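Butyryl-CoA dehydrogenase (PDB 6CXT) is a flavoprotein with the acyl-CoA dehydrogenase fold that binds flavin-adenine dinucleotide and, in this model, the ligand FK4. Local coordinates at residues D240-C244 with A302-K306; V310-K314 with L372-L377; K320-E325 with V360-S366. All blocks are in the same frame, centred on the assembly; numbering follows the deposited sequence.

How the interactions relate
All three contacts lie within the C-terminal helical part of the acyl-CoA dehydrogenase fold, their centres about 12 to 15 Å apart. Interaction 1 pairs helix 231-245 with the end of helix 279-306 and closes before the others open. Helix 313-338 then serves both remaining contacts: its start meets helix 366-377 in interaction 2, and its next turns hold the 360-366 loop in interaction 3, nested inside the loop that interaction 2 closes. Asn312 ND2 reaches Asp240 OD2 (2.7 Å) between interactions 1 and 2, while Glu242 OE2 meets Ser363 OG (2.6 Å) between 1 and 3. Helix 231-245, the 360-366 loop and helix 366-377 all contribute residues to the FK4 pocket; the other helices pack behind them.

Interaction 1 (D240-C244 with A302-K306); sequences DWERC and AAWQK. With FK4 (S-[2-({N-[(2R)-2-hydroxy-4-{[(R)-hydroxy(oxo)-lambda~5~-phosphanyl]oxy}-3,3-dimethylbutanoyl]-beta-alanyl}amino)ethyl] 1H-pyrrole-2-carbothioate), chain C.
Lys306 lays the end of its chain across Trp241 and delivers its amine to Asp240, joining two nearly antiparallel helices (154° between the axes of the short segments) in the helical C-terminal domain of an acyl-CoA dehydrogenase fold. The segment axes stay 10.8 Å apart, and the long lysine chain spans the distance. This polar end is close-fitting yet partly open to solvent. Lys306 CE sits over the six-membered ring of Trp241, 3.4 Å from its centroid, and bending the chain at its last torsion (chi4 56°) swings NZ above the five-membered ring. A CH-pi contact and a cation-pi contact thus share one indole face. NZ also forms a salt bridge to Asp240 OD2, on the anti side of the carboxylate; the same oxygen accepts from Asn312, so it is gripped by two donors.

The cysteine-alanine end is buried, but its contacts are longer van der Waals ones: Cys244 SG lies 3.8 Å from Ala303 CA and also approaches Ala302. Ile64 packs on Trp241, Lys306 and Ala303, and Ile68 on Ala303; Val316 of helix 313-338 packs on Asp240 and Cys244.

Arg243 points elsewhere, into the ligand pocket, where its outer nitrogen serves two carbonyl oxygens of FK4. Arg243 NH2 donates to FK4 O26 at 2.8 Å and to FK4 O27 at 3.1 Å.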
loop_
_atom_site.group_PDB
_atom_site.type_symbol
_atom_site.label_atom_id
_atom_site.label_comp_id
_atom_site.label_asym_id
_atom_site.label_seq_id
_atom_site.Cartn_x
_atom_site.Cartn_y
_atom_site.Cartn_z
ATOM N N ASP B 240 9.338 -12.833 24.059
ATOM C CA ASP B 240 10.501 -12.918 23.176
ATOM C C ASP B 240 10.613 -14.289 22.537
ATOM O O ASP B 240 10.907 -14.411 21.340
ATOM C CB ASP B 240 11.779 -12.478 23.872
ATOM C CG ASP B 240 12.866 -12.128 22.889
ATOM O OD1 ASP B 240 12.686 -11.134 22.126
ATOM O OD2 ASP B 240 13.885 -12.844 22.865
ATOM N N TRP B 241 10.328 -15.339 23.306
ATOM C CA TRP B 241 10.286 -16.674 22.767
ATOM C C TRP B 241 9.107 -16.872 21.789
ATOM O O TRP B 241 9.282 -17.462 20.719
ATOM C CB TRP B 241 10.144 -17.739 23.901
ATOM C CG TRP B 241 11.476 -18.054 24.534
ATOM C CD1 TRP B 241 11.937 -17.641 25.782
ATOM C CD2 TRP B 241 12.506 -18.842 23.963
ATOM N NE1 TRP B 241 13.208 -18.120 25.993
ATOM C CE2 TRP B 241 13.584 -18.871 24.908
ATOM C CE3 TRP B 241 12.647 -19.524 22.744
ATOM C CZ2 TRP B 241 14.778 -19.508 24.638
ATOM C CZ3 TRP B 241 13.807 -20.190 22.498
ATOM C CH2 TRP B 241 14.871 -20.195 23.460
ATOM N N GLU B 242 7.937 -16.441 22.194
ATOM C CA GLU B 242 6.715 -16.702 21.403
ATOM C C GLU B 242 6.731 -15.894 20.079
ATOM O O GLU B 242 6.494 -16.435 19.003
ATOM C CB GLU B 242 5.484 -16.340 22.210
ATOM C CG GLU B 242 4.212 -16.758 21.499
ATOM C CD GLU B 242 2.986 -16.462 22.328
ATOM O OE1 GLU B 242 2.609 -17.322 23.134
ATOM O OE2 GLU B 242 2.373 -15.387 22.185
ATOM N N ARG B 243 7.046 -14.607 20.175
ATOM C CA ARG B 243 7.036 -13.708 19.004
ATOM C C ARG B 243 8.069 -14.186 17.993
ATOM O O ARG B 243 7.881 -14.018 16.794
ATOM C CB ARG B 243 7.329 -12.275 19.451
ATOM C CG ARG B 243 6.136 -11.605 20.158
ATOM C CD ARG B 243 6.632 -10.272 20.729
ATOM N NE ARG B 243 5.620 -9.725 21.622
ATOM C CZ ARG B 243 5.858 -8.793 22.561
ATOM N NH1 ARG B 243 7.091 -8.342 22.757
ATOM N NH2 ARG B 243 4.861 -8.338 23.323
ATOM N N CYS B 244 9.154 -14.789 18.486
ATOM C CA CYS B 244 10.218 -15.307 17.631
ATOM C C CYS B 244 9.854 -16.662 17.011
ATOM O O CYS B 244 9.884 -16.824 15.749
ATOM C CB CYS B 244 11.529 -15.461 18.420
ATOM S SG CYS B 244 12.962 -15.967 17.416
ATOM N N ALA B 302 16.209 -13.097 13.423
ATOM C CA ALA B 302 15.752 -12.923 14.796
ATOM C C ALA B 302 16.172 -14.155 15.615
ATOM O O ALA B 302 16.662 -13.963 16.739
ATOM C CB ALA B 302 14.223 -12.785 14.880
ATOM N N ALA B 303 16.007 -15.369 15.064
ATOM C CA ALA B 303 16.362 -16.588 15.796
ATOM C C ALA B 303 17.872 -16.633 16.053
ATOM O O ALA B 303 18.312 -16.975 17.151
ATOM C CB ALA B 303 15.896 -17.836 15.067
ATOM N N TRP B 304 18.670 -16.295 15.045
ATOM C CA TRP B 304 20.117 -16.246 15.230
ATOM C C TRP B 304 20.500 -15.225 16.277
ATOM O O TRP B 304 21.364 -15.481 17.125
ATOM C CB TRP B 304 20.845 -15.931 13.899
ATOM C CG TRP B 304 22.314 -15.710 14.099
ATOM C CD1 TRP B 304 23.282 -16.671 14.142
ATOM C CD2 TRP B 304 22.968 -14.462 14.293
ATOM N NE1 TRP B 304 24.514 -16.091 14.350
ATOM C CE2 TRP B 304 24.355 -14.736 14.445
ATOM C CE3 TRP B 304 22.530 -13.131 14.326
ATOM C CZ2 TRP B 304 25.309 -13.729 14.644
ATOM C CZ3 TRP B 304 23.493 -12.118 14.533
ATOM C CH2 TRP B 304 24.867 -12.436 14.678
ATOM N N GLN B 305 19.906 -14.048 16.198
ATOM C CA GLN B 305 20.276 -12.984 17.106
ATOM C C GLN B 305 19.906 -13.333 18.564
ATOM O O GLN B 305 20.650 -12.982 19.509
ATOM C CB GLN B 305 19.649 -11.656 16.717
ATOM C CG GLN B 305 20.597 -10.520 17.004
ATOM C CD GLN B 305 19.942 -9.179 16.986
ATOM O OE1 GLN B 305 18.750 -9.022 17.314
ATOM N NE2 GLN B 305 20.711 -8.184 16.600
ATOM N N LYS B 306 18.754 -13.993 18.729
ATOM C CA LYS B 306 18.295 -14.442 20.042
ATOM C C LYS B 306 19.301 -15.410 20.675
ATOM O O LYS B 306 19.399 -15.468 21.891
ATOM C CB LYS B 306 16.892 -15.063 19.957
ATOM C CG LYS B 306 16.248 -15.275 21.315
ATOM C CD LYS B 306 14.772 -15.714 21.187
ATOM C CE LYS B 306 14.306 -16.379 22.491
ATOM N NZ LYS B 306 14.507 -15.457 23.639
HETATM O O01 FK4 C . 9.039 -5.152 26.813
HETATM P P02 FK4 C . 8.081 -4.610 27.924
HETATM O O03 FK4 C . 6.578 -4.408 27.523
HETATM C C04 FK4 C . 6.274 -3.957 26.235
HETATM C C05 FK4 C . 4.974 -3.222 26.106
HETATM C C06 FK4 C . 4.792 -2.850 24.611
HETATM C C07 FK4 C . 5.057 -1.955 26.999
HETATM C C08 FK4 C . 3.782 -4.065 26.629
HETATM O O09 FK4 C . 2.618 -3.300 26.829
HETATM C C10 FK4 C . 3.482 -5.304 25.760
HETATM N N11 FK4 C . 2.141 -5.302 25.194
HETATM C C12 FK4 C . 1.771 -6.386 24.355
HETATM C C13 FK4 C . 1.098 -7.527 25.149
HETATM C C14 FK4 C . 1.253 -8.840 24.507
HETATM N N15 FK4 C . 0.203 -9.691 24.871
HETATM C C16 FK4 C . 0.214 -11.080 24.410
HETATM C C17 FK4 C . -0.529 -12.010 25.388
HETATM S S18 FK4 C . -0.134 -13.716 25.136
HETATM C C19 FK4 C . -0.700 -14.009 23.460
HETATM C C20 FK4 C . -0.586 -15.472 23.288
HETATM C C21 FK4 C . -1.116 -16.256 22.288
HETATM C C22 FK4 C . -0.686 -17.569 22.573
HETATM C C23 FK4 C . 0.093 -17.546 23.756
HETATM N N24 FK4 C . 0.173 -16.276 24.203
HETATM O O25 FK4 C . -1.495 -13.196 22.936
HETATM O O26 FK4 C . 2.194 -9.165 23.787
HETATM O O27 FK4 C . 4.313 -6.232 25.478
HETATM O O28 FK4 C . 8.123 -5.571 29.066
#

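Interaction 2 (V310-K314 with L372-L377); sequences VDNTK and LICNRL
The backbones come closest where Lys314, in the first turn of helix 313-338, passes Ile373 of helix 366-377 with their CA atoms 5.2 Å apart; the preceding residues 310-312 form the loop that leads into that turn. Arg376 carries the polar part of the contact and touches Asp311, Thr313 and Lys314. Its chain bends about CB-CG (chi2 -50°), which brings the guanidinium back over the helix start. Arg376 NE donates to Asp311 OD2 at 2.7 Å in a salt bridge, arriving on the syn side but 23° out of the carboxylate plane, with the two flat groups turned 62° against each other. Thr313 covers one face of the guanidinium: its CG2 methyl stands 3.5 Å above the plane, over the centre. The same methyl meets Leu372 CD2 of the FK4 pocket, joining the start of helix 313-338 to a pocket-lining helix.

The second oxygen of Asp311 works within its own segment. Asp311 OD1 accepts from Thr313 N at 3.0 Å, an Asx turn, and from Thr313 OG1 at 2.8 Å through its syn lone pair. Further along, the Lys314 and Arg376 chains run alongside, pointing opposite ways, Lys314 CB lying 3.6 Å from Arg376 CB, and Lys314 CD meets the CD2 methyl of Leu377. A water accepts from Lys314 NZ and donates to Arg376 O.

Val39 of the alpha/beta hydrolase fold chain packs on Arg376, so this helix also borders a different protein. Asp311 has one oxygen for the helix start and one for Arg376; this division fixes its carboxylate and probably tempers the positive charge of the arginine.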
loop_
_atom_site.group_PDB
_atom_site.type_symbol
_atom_site.label_atom_id
_atom_site.label_comp_id
_atom_site.label_asym_id
_atom_site.label_seq_id
_atom_site.Cartn_x
_atom_site.Cartn_y
_atom_site.Cartn_z
ATOM N N VAL B 310 22.507 -10.542 22.977
ATOM C CA VAL B 310 22.465 -9.092 22.756
ATOM C C VAL B 310 20.976 -8.782 22.954
ATOM O O VAL B 310 20.186 -9.709 23.160
ATOM C CB VAL B 310 22.985 -8.716 21.345
ATOM C CG1 VAL B 310 24.488 -9.007 21.237
ATOM C CG2 VAL B 310 22.203 -9.455 20.244
ATOM N N ASP B 311 20.565 -7.521 22.948
ATOM C CA ASP B 311 19.132 -7.273 23.074
ATOM C C ASP B 311 18.623 -7.639 21.663
ATOM O O ASP B 311 18.998 -6.967 20.697
ATOM C CB ASP B 311 18.818 -5.805 23.402
ATOM C CG ASP B 311 17.323 -5.544 23.517
ATOM O OD1 ASP B 311 16.547 -6.474 23.207
ATOM O OD2 ASP B 311 16.920 -4.432 23.931
ATOM N N ASN B 312 17.879 -8.740 21.541
ATOM C CA ASN B 312 17.304 -9.114 20.221
ATOM C C ASN B 312 15.846 -8.726 20.032
ATOM O O ASN B 312 15.205 -9.244 19.148
ATOM C CB ASN B 312 17.418 -10.602 20.004
ATOM C CG ASN B 312 16.784 -11.367 21.136
ATOM O OD1 ASN B 312 17.459 -11.704 22.134
ATOM N ND2 ASN B 312 15.500 -11.594 21.042
ATOM N N THR B 313 15.327 -7.836 20.855
ATOM C CA THR B 313 13.926 -7.513 20.870
ATOM C C THR B 313 13.503 -6.837 19.559
ATOM O O THR B 313 12.403 -7.144 19.021
ATOM C CB THR B 313 13.591 -6.589 22.061
ATOM O OG1 THR B 313 13.827 -7.319 23.263
ATOM C CG2 THR B 313 12.122 -6.184 22.048
ATOM N N LYS B 314 14.330 -5.899 19.062
ATOM C CA LYS B 314 13.997 -5.222 17.775
ATOM C C LYS B 314 13.832 -6.236 16.645
ATOM O O LYS B 314 12.819 -6.199 15.950
ATOM C CB LYS B 314 15.086 -4.211 17.405
ATOM C CG LYS B 314 14.734 -3.310 16.187
ATOM C CD LYS B 314 15.848 -2.275 15.980
ATOM C CE LYS B 314 17.074 -2.982 15.396
ATOM N NZ LYS B 314 18.078 -1.947 15.176
ATOM N N LEU B 372 7.445 -1.295 20.102
ATOM C CA LEU B 372 8.695 -1.887 20.503
ATOM C C LEU B 372 9.830 -1.576 19.549
ATOM O O LEU B 372 10.942 -1.285 19.962
ATOM C CB LEU B 372 8.566 -3.412 20.569
ATOM C CG LEU B 372 7.667 -3.793 21.766
ATOM C CD1 LEU B 372 7.000 -5.171 21.544
ATOM C CD2 LEU B 372 8.580 -3.746 23.004
ATOM N N ILE B 373 9.569 -1.695 18.246
ATOM C CA ILE B 373 10.631 -1.321 17.291
ATOM C C ILE B 373 11.105 0.145 17.514
ATOM O O ILE B 373 12.317 0.378 17.537
ATOM C CB ILE B 373 10.105 -1.532 15.832
ATOM C CG1 ILE B 373 9.892 -3.048 15.580
ATOM C CG2 ILE B 373 11.106 -0.958 14.806
ATOM C CD1 ILE B 373 8.863 -3.350 14.455
ATOM N N CYS B 374 10.173 1.080 17.611
ATOM C CA CYS B 374 10.465 2.495 17.795
ATOM C C CYS B 374 11.331 2.675 19.051
ATOM O O CYS B 374 12.356 3.371 19.004
ATOM C CB CYS B 374 9.187 3.307 18.027
ATOM S SG CYS B 374 8.237 3.461 16.482
ATOM N N ASN B 375 10.950 1.967 20.123
ATOM C CA ASN B 375 11.728 2.043 21.354
ATOM C C ASN B 375 13.165 1.541 21.158
ATOM O O ASN B 375 14.135 2.249 21.533
ATOM C CB ASN B 375 10.993 1.282 22.471
ATOM C CG ASN B 375 11.809 1.228 23.763
ATOM O OD1 ASN B 375 12.502 0.253 23.998
ATOM N ND2 ASN B 375 11.780 2.314 24.545
ATOM N N ARG B 376 13.335 0.367 20.526
ATOM C CA ARG B 376 14.655 -0.145 20.251
ATOM C C ARG B 376 15.452 0.664 19.239
ATOM O O ARG B 376 16.677 0.592 19.228
ATOM C CB ARG B 376 14.631 -1.645 19.854
ATOM C CG ARG B 376 14.123 -2.575 20.933
ATOM C CD ARG B 376 14.845 -2.306 22.288
ATOM N NE ARG B 376 14.555 -3.335 23.300
ATOM C CZ ARG B 376 13.443 -3.470 24.033
ATOM N NH1 ARG B 376 12.397 -2.651 23.908
ATOM N NH2 ARG B 376 13.384 -4.484 24.928
ATOM N N LEU B 377 14.783 1.459 18.408
ATOM C CA LEU B 377 15.504 2.384 17.524
ATOM C C LEU B 377 15.967 3.604 18.312
ATOM O O LEU B 377 16.756 4.402 17.806
ATOM C CB LEU B 377 14.598 2.834 16.357
ATOM C CG LEU B 377 14.245 1.740 15.324
ATOM C CD1 LEU B 377 13.268 2.344 14.266
ATOM C CD2 LEU B 377 15.485 1.261 14.563
HETATM O O HOH W 1 18.414 0.273 17.067
#

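Interaction 3 (K320-E325 with V360-S366). With FK4 (S-[2-({N-[(2R)-2-hydroxy-4-{[(R)-hydroxy(oxo)-lambda~5~-phosphanyl]oxy}-3,3-dimethylbutanoyl]-beta-alanyl}amino)ethyl] 1H-pyrrole-2-carbothioate), chain C.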
loop_
_atom_site.group_PDB
_atom_site.type_symbol
_atom_site.label_atom_id
_atom_site.label_comp_id
_atom_site.label_asym_id
_atom_site.label_seq_id
_atom_site.Cartn_x
_atom_site.Cartn_y
_atom_site.Cartn_z
ATOM N N LYS B 320 8.105 -10.708 13.849
ATOM C CA LYS B 320 6.687 -11.000 14.195
ATOM C C LYS B 320 5.786 -10.141 13.271
ATOM O O LYS B 320 4.781 -10.618 12.689
ATOM C CB LYS B 320 6.412 -10.591 15.677
ATOM C CG LYS B 320 5.089 -11.103 16.243
ATOM C CD LYS B 320 3.842 -10.357 15.775
ATOM C CE LYS B 320 2.675 -10.620 16.713
ATOM N NZ LYS B 320 1.362 -9.983 16.326
ATOM N N LEU B 321 6.110 -8.850 13.208
ATOM C CA LEU B 321 5.321 -7.904 12.391
ATOM C C LEU B 321 5.359 -8.331 10.903
ATOM O O LEU B 321 4.316 -8.433 10.275
ATOM C CB LEU B 321 5.904 -6.491 12.553
ATOM C CG LEU B 321 5.254 -5.361 11.752
ATOM C CD1 LEU B 321 3.800 -5.231 12.186
ATOM C CD2 LEU B 321 6.072 -4.047 11.968
ATOM N N ALA B 322 6.544 -8.545 10.368
ATOM C CA ALA B 322 6.673 -8.817 8.931
ATOM C C ALA B 322 5.965 -10.140 8.602
ATOM O O ALA B 322 5.281 -10.220 7.565
ATOM C CB ALA B 322 8.136 -8.883 8.529
ATOM N N ILE B 323 6.148 -11.179 9.443
ATOM C CA ILE B 323 5.541 -12.489 9.161
ATOM C C ILE B 323 4.013 -12.376 9.190
ATOM O O ILE B 323 3.313 -12.874 8.267
ATOM C CB ILE B 323 6.015 -13.577 10.182
ATOM C CG1 ILE B 323 7.497 -13.895 9.919
ATOM C CG2 ILE B 323 5.163 -14.871 10.059
ATOM C CD1 ILE B 323 8.155 -14.672 11.062
ATOM N N SER B 324 3.487 -11.746 10.249
ATOM C CA SER B 324 2.058 -11.758 10.452
ATOM C C SER B 324 1.406 -10.864 9.345
ATOM O O SER B 324 0.371 -11.242 8.765
ATOM C CB SER B 324 1.697 -11.246 11.869
ATOM O OG SER B 324 2.203 -9.913 12.051
ATOM N N GLU B 325 2.044 -9.732 9.036
ATOM C CA GLU B 325 1.513 -8.868 7.946
ATOM C C GLU B 325 1.596 -9.557 6.567
ATOM O O GLU B 325 0.637 -9.471 5.758
ATOM C CB GLU B 325 2.134 -7.448 7.932
ATOM C CG GLU B 325 1.801 -6.677 9.241
ATOM C CD GLU B 325 0.334 -6.283 9.386
ATOM O OE1 GLU B 325 -0.477 -6.399 8.414
ATOM O OE2 GLU B 325 -0.078 -5.806 10.505
ATOM N N VAL B 360 -1.864 -11.071 13.504
ATOM C CA VAL B 360 -1.584 -9.613 13.712
ATOM C C VAL B 360 -2.174 -9.056 15.048
ATOM O O VAL B 360 -2.022 -7.857 15.333
ATOM C CB VAL B 360 -2.062 -8.708 12.549
ATOM C CG1 VAL B 360 -1.365 -9.187 11.251
ATOM C CG2 VAL B 360 -3.583 -8.805 12.361
ATOM N N LEU B 361 -2.837 -9.924 15.813
ATOM C CA LEU B 361 -3.392 -9.533 17.132
ATOM C C LEU B 361 -2.650 -10.199 18.287
ATOM O O LEU B 361 -2.157 -9.475 19.176
ATOM C CB LEU B 361 -4.867 -9.928 17.213
ATOM C CG LEU B 361 -5.726 -9.275 16.123
ATOM C CD1 LEU B 361 -7.138 -9.810 16.247
ATOM C CD2 LEU B 361 -5.701 -7.714 16.149
ATOM N N PHE B 362 -2.538 -11.529 18.280
ATOM C CA PHE B 362 -1.956 -12.238 19.440
ATOM C C PHE B 362 -0.449 -12.023 19.507
ATOM O O PHE B 362 0.185 -11.671 18.497
ATOM C CB PHE B 362 -2.362 -13.728 19.517
ATOM C CG PHE B 362 -2.019 -14.537 18.296
ATOM C CD1 PHE B 362 -0.675 -14.816 17.936
ATOM C CD2 PHE B 362 -3.065 -15.079 17.526
ATOM C CE1 PHE B 362 -0.383 -15.595 16.813
ATOM C CE2 PHE B 362 -2.774 -15.847 16.386
ATOM C CZ PHE B 362 -1.452 -16.120 16.043
ATOM N N SER B 363 0.135 -12.217 20.690
ATOM C CA SER B 363 1.536 -11.923 20.948
ATOM C C SER B 363 1.877 -10.419 20.819
ATOM O O SER B 363 3.016 -10.064 20.641
ATOM C CB SER B 363 2.500 -12.752 20.085
ATOM O OG SER B 363 1.995 -14.072 19.923
ATOM N N GLY B 364 0.890 -9.559 20.969
ATOM C CA GLY B 364 1.042 -8.097 20.756
ATOM C C GLY B 364 0.600 -7.705 19.343
ATOM O O GLY B 364 1.122 -8.274 18.369
ATOM N N THR B 365 -0.304 -6.765 19.222
ATOM C CA THR B 365 -0.764 -6.363 17.886
ATOM C C THR B 365 0.376 -5.758 17.058
ATOM O O THR B 365 1.465 -5.370 17.594
ATOM C CB THR B 365 -1.879 -5.328 17.915
ATOM O OG1 THR B 365 -1.335 -4.057 18.350
ATOM C CG2 THR B 365 -3.070 -5.778 18.829
ATOM N N SER B 366 0.125 -5.611 15.739
ATOM C CA SER B 366 1.130 -4.951 14.895
ATOM C C SER B 366 1.495 -3.566 15.462
ATOM O O SER B 366 2.625 -3.124 15.338
ATOM C CB SER B 366 0.501 -4.829 13.458
ATOM O OG SER B 366 0.345 -6.212 13.019
HETATM O O01 FK4 C . 9.039 -5.152 26.813
HETATM P P02 FK4 C . 8.081 -4.610 27.924
HETATM O O03 FK4 C . 6.578 -4.408 27.523
HETATM C C04 FK4 C . 6.274 -3.957 26.235
HETATM C C05 FK4 C . 4.974 -3.222 26.106
HETATM C C06 FK4 C . 4.792 -2.850 24.611
HETATM C C07 FK4 C . 5.057 -1.955 26.999
HETATM C C08 FK4 C . 3.782 -4.065 26.629
HETATM O O09 FK4 C . 2.618 -3.300 26.829
HETATM C C10 FK4 C . 3.482 -5.304 25.760
HETATM N N11 FK4 C . 2.141 -5.302 25.194
HETATM C C12 FK4 C . 1.771 -6.386 24.355
HETATM C C13 FK4 C . 1.098 -7.527 25.149
HETATM C C14 FK4 C . 1.253 -8.840 24.507
HETATM N N15 FK4 C . 0.203 -9.691 24.871
HETATM C C16 FK4 C . 0.214 -11.080 24.410
HETATM C C17 FK4 C . -0.529 -12.010 25.388
HETATM S S18 FK4 C . -0.134 -13.716 25.136
HETATM C C19 FK4 C . -0.700 -14.009 23.460
HETATM C C20 FK4 C . -0.586 -15.472 23.288
HETATM C C21 FK4 C . -1.116 -16.256 22.288
HETATM C C22 FK4 C . -0.686 -17.569 22.573
HETATM C C23 FK4 C . 0.093 -17.546 23.756
HETATM N N24 FK4 C . 0.173 -16.276 24.203
HETATM O O25 FK4 C . -1.495 -13.196 22.936
HETATM O O26 FK4 C . 2.194 -9.165 23.787
HETATM O O27 FK4 C . 4.313 -6.232 25.478
HETATM O O28 FK4 C . 8.123 -5.571 29.066
HETATM O O HOH W 2 1.778 -8.295 14.156
#
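The loop 360-366 curls against helix 313-338, its ends nearest the helix: CA of Val360 is 5.3 Å from CA of Ser324, and Ser366 lies beside Leu321. Lys320 enters the curve of the loop. A bend at chi2 (-76°) directs its extended end inward, where Lys320 NZ donates to Gly364 O at 2.7 Å and to Phe362 O at 3.0 Å, the latter nearly in line with the carbonyl bond. Ser359 O and a water lie within bonding range as well, so four acceptors compete for three protons. That water donates to Ser324 OG and Ser366 OG, bridging helix and loop.

Ser366 OG donates to Glu325 OE2 at 2.6 Å, on the anti side of the carboxylate. Arg336 of another subunit pairs with Glu325 OE1. Beside this bond, Leu321 CD1 touches Ser366 CB, and Val360 CG1 rests against Ser324 and the Glu325 carboxylate.

On its outward side the loop serves the ligands: Ser363 N donates to FK4 O25 at 2.9 Å, almost straight (177°), and Thr365 OG1 bonds to the flavin-adenine dinucleotide. A buried lysine amine surrounded by carbonyl oxygens probably stays charged, and its bonds hold the curve from which these ligand contacts are made.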